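Local coordinates for protein pilotin OutS (PDB 3UTK) that serves as the pilot lipoprotein of a type II secretion system, interacting with the secretin OutD for export of pectate lyases and cellulases across the outer membrane, at residues Y56-C61 with P67-I72. Numbering follows the deposited sequence.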
ATOM      1  N   TYR A  56      -4.157   1.460  -5.891  1.00 16.11           N
ATOM      2  CA  TYR A  56      -5.257   0.840  -6.631  1.00 15.84           C
ATOM      3  C   TYR A  56      -6.601   1.471  -6.238  1.00 15.73           C
ATOM      4  O   TYR A  56      -7.443   1.759  -7.087  1.00 17.95           O
ATOM      5  CB  TYR A  56      -5.266  -0.687  -6.423  1.00 15.62           C
ATOM      6  CG  TYR A  56      -6.248  -1.422  -7.306  1.00 17.90           C
ATOM      7  CD1 TYR A  56      -7.602  -1.467  -6.989  1.00 17.08           C
ATOM      8  CD2 TYR A  56      -5.818  -2.088  -8.448  1.00 18.25           C
ATOM      9  CE1 TYR A  56      -8.500  -2.142  -7.802  1.00 18.84           C
ATOM     10  CE2 TYR A  56      -6.711  -2.762  -9.262  1.00 17.09           C
ATOM     11  CZ  TYR A  56      -8.044  -2.786  -8.937  1.00 17.77           C
ATOM     12  OH  TYR A  56      -8.927  -3.453  -9.756  1.00 19.46           O
ATOM     13  N   LEU A  57      -6.792   1.726  -4.950  1.00 16.57           N
ATOM     14  CA  LEU A  57      -8.042   2.331  -4.516  1.00 15.08           C
ATOM     15  C   LEU A  57      -8.157   3.748  -5.071  1.00 15.45           C
ATOM     16  O   LEU A  57      -9.200   4.134  -5.585  1.00 16.73           O
ATOM     17  CB  LEU A  57      -8.161   2.354  -2.990  1.00 15.42           C
ATOM     18  CG  LEU A  57      -8.493   1.036  -2.281  1.00 16.42           C
ATOM     19  CD1 LEU A  57      -8.424   1.180  -0.749  1.00 20.18           C
ATOM     20  CD2 LEU A  57      -9.878   0.518  -2.688  1.00 18.60           C
ATOM     21  N   ARG A  58      -7.082   4.520  -4.968  1.00 14.98           N
ATOM     22  CA  ARG A  58      -7.142   5.907  -5.422  1.00 13.48           C
ATOM     23  C   ARG A  58      -7.400   5.985  -6.924  1.00 18.78           C
ATOM     24  O   ARG A  58      -8.253   6.747  -7.377  1.00 20.67           O
ATOM     25  CB  ARG A  58      -5.854   6.673  -5.073  1.00 14.73           C
ATOM     26  CG  ARG A  58      -5.952   8.186  -5.317  1.00 17.92           C
ATOM     27  CD  ARG A  58      -4.601   8.871  -5.145  1.00 19.72           C
ATOM     28  NE  ARG A  58      -3.710   8.565  -6.255  1.00 21.71           N
ATOM     29  CZ  ARG A  58      -2.487   8.062  -6.129  1.00 22.61           C
ATOM     30  NH1 ARG A  58      -1.989   7.806  -4.926  1.00 23.41           N
ATOM     31  NH2 ARG A  58      -1.763   7.812  -7.215  1.00 21.81           N
ATOM     32  N   VAL A  59      -6.653   5.205  -7.700  1.00 20.40           N
ATOM     33  CA  VAL A  59      -6.682   5.344  -9.151  1.00 22.69           C
ATOM     34  C   VAL A  59      -7.813   4.552  -9.813  1.00 24.50           C
ATOM     35  O   VAL A  59      -8.516   5.076 -10.685  1.00 30.56           O
ATOM     36  CB  VAL A  59      -5.323   4.964  -9.783  1.00 23.01           C
ATOM     37  CG1 VAL A  59      -5.395   5.040 -11.307  1.00 26.51           C
ATOM     38  CG2 VAL A  59      -4.218   5.871  -9.238  1.00 24.24           C
ATOM     39  N   GLN A  60      -7.988   3.297  -9.407  1.00 19.49           N
ATOM     40  CA  GLN A  60      -8.962   2.418 -10.057  1.00 16.11           C
ATOM     41  C   GLN A  60     -10.339   2.521  -9.415  1.00 16.15           C
ATOM     42  O   GLN A  60     -11.364   2.301 -10.067  1.00 21.72           O
ATOM     43  CB  GLN A  60      -8.480   0.954 -10.029  1.00 15.14           C
ATOM     44  CG  GLN A  60      -7.085   0.741 -10.629  1.00 19.71           C
ATOM     45  CD  GLN A  60      -7.015   1.116 -12.099  1.00 24.52           C
ATOM     46  OE1 GLN A  60      -6.065   1.761 -12.544  1.00 30.19           O
ATOM     47  NE2 GLN A  60      -8.012   0.699 -12.861  1.00 22.33           N
ATOM     48  N   CYS A  61     -10.372   2.855  -8.133  1.00 16.10           N
ATOM     49  CA  CYS A  61     -11.628   2.821  -7.378  1.00 16.51           C
ATOM     50  C   CYS A  61     -12.134   4.216  -7.035  1.00 18.26           C
ATOM     51  O   CYS A  61     -13.068   4.383  -6.235  1.00 20.77           O
ATOM     52  CB  CYS A  61     -11.436   1.992  -6.103  1.00 19.27           C
ATOM     53  SG  CYS A  61     -10.802   0.300  -6.417  1.00 24.21           S
ATOM     54  N   PRO A  67      -4.400  10.249  -0.564  1.00 20.85           N
ATOM     55  CA  PRO A  67      -3.314  11.148  -0.968  1.00 23.68           C
ATOM     56  C   PRO A  67      -2.386  10.542  -2.013  1.00 24.64           C
ATOM     57  O   PRO A  67      -2.612   9.419  -2.475  1.00 24.44           O
ATOM     58  CB  PRO A  67      -2.551  11.358   0.343  1.00 23.61           C
ATOM     59  CG  PRO A  67      -2.710  10.048   1.042  1.00 24.31           C
ATOM     60  CD  PRO A  67      -4.113   9.585   0.720  1.00 22.05           C
ATOM     61  N   ASP A  68      -1.342  11.284  -2.368  1.00 27.41           N
ATOM     62  CA  ASP A  68      -0.425  10.873  -3.429  1.00 28.60           C
ATOM     63  C   ASP A  68       0.485   9.720  -3.004  1.00 26.63           C
ATOM     64  O   ASP A  68       0.536   9.361  -1.831  1.00 25.15           O
ATOM     65  CB  ASP A  68       0.399  12.071  -3.918  1.00 33.21           C
ATOM     66  CG  ASP A  68       1.165  12.746  -2.802  1.00 37.63           C
ATOM     67  OD1 ASP A  68       1.922  12.053  -2.101  1.00 38.59           O
ATOM     68  OD2 ASP A  68       1.008  13.975  -2.619  1.00 42.25           O
ATOM     69  N   ASP A  69       1.198   9.144  -3.966  1.00 28.62           N
ATOM     70  CA  ASP A  69       2.057   7.992  -3.709  1.00 27.46           C
ATOM     71  C   ASP A  69       3.075   8.270  -2.605  1.00 27.67           C
ATOM     72  O   ASP A  69       3.363   7.403  -1.782  1.00 27.36           O
ATOM     73  CB  ASP A  69       2.795   7.567  -4.988  1.00 28.19           C
ATOM     74  CG  ASP A  69       1.852   7.107  -6.094  1.00 30.18           C
ATOM     75  OD1 ASP A  69       0.631   6.952  -5.846  1.00 30.47           O
ATOM     76  OD2 ASP A  69       2.346   6.883  -7.219  1.00 32.69           O
ATOM     77  N   GLY A  70       3.626   9.480  -2.599  1.00 29.37           N
ATOM     78  CA  GLY A  70       4.618   9.861  -1.604  1.00 29.21           C
ATOM     79  C   GLY A  70       4.055   9.785  -0.196  1.00 27.40           C
ATOM     80  O   GLY A  70       4.718   9.300   0.722  1.00 27.20           O
ATOM     81  N   THR A  71       2.821  10.255  -0.030  1.00 25.23           N
ATOM     82  CA  THR A  71       2.166  10.229   1.275  1.00 25.28           C
ATOM     83  C   THR A  71       1.810   8.804   1.682  1.00 23.46           C
ATOM     84  O   THR A  71       1.975   8.426   2.844  1.00 23.42           O
ATOM     85  CB  THR A  71       0.892  11.096   1.297  1.00 26.59           C
ATOM     86  OG1 THR A  71       1.218  12.440   0.927  1.00 31.39           O
ATOM     87  CG2 THR A  71       0.262  11.095   2.687  1.00 21.86           C
ATOM     88  N   ILE A  72       1.304   8.021   0.729  1.00 21.99           N
ATOM     89  CA  ILE A  72       1.032   6.611   0.976  1.00 23.52           C
ATOM     90  C   ILE A  72       2.307   5.894   1.426  1.00 23.54           C
ATOM     91  O   ILE A  72       2.289   5.125   2.390  1.00 22.02           O
ATOM     92  CB  ILE A  72       0.439   5.917  -0.271  1.00 23.10           C
ATOM     93  CG1 ILE A  72      -0.922   6.523  -0.629  1.00 23.01           C
ATOM     94  CG2 ILE A  72       0.299   4.419  -0.036  1.00 21.74           C
ATOM     95  CD1 ILE A  72      -1.533   5.968  -1.934  1.00 23.92           C
TER
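R58 reaches from the last turns of helix 40-60 to D69 at the start of helix 69-82 and to P67 just before it. Its CB already points at the opposite segment. CG stands anti to the backbone N (chi1 -170°) and CD continues the extended run, passing 3.4 Å from P67 O. The chain then bends at chi3 (73°), which turns the guanidinium toward D69: R58 NE stays 4.0 Å from P67 O, and CZ comes to 3.3 Å from D69 OD1. NH1 donates to P67 O at 3.0 Å, a bent bond with that oxygen tilted out of the guanidinium plane, and also to D69 OD1, nearly along its C-O axis. NH2 gives D69 OD1 a second hydrogen bond, at 2.9 Å, on the syn side but well out of the carboxylate plane, so in this end-on salt bridge both nitrogens reach one oxygen from the same face. OD1 lies in the guanidinium plane, while the carboxylate is turned 36° from it. I72 CD1 comes up obliquely, 3.5 Å from R58 NH1. D68, just before D69, is the N-cap: its OD1 accepts from T71 N at 2.9 Å and from T71 OG1. K55 makes a salt bridge to D69 OD2. The contact ties helix 40-60 to the helix that follows it, closing the short connection between them; P67 and I72 pack on M129 of helix 123-131, and C61, just past helix 40-60, is disulfide-bonded to C115 of helix 111-121.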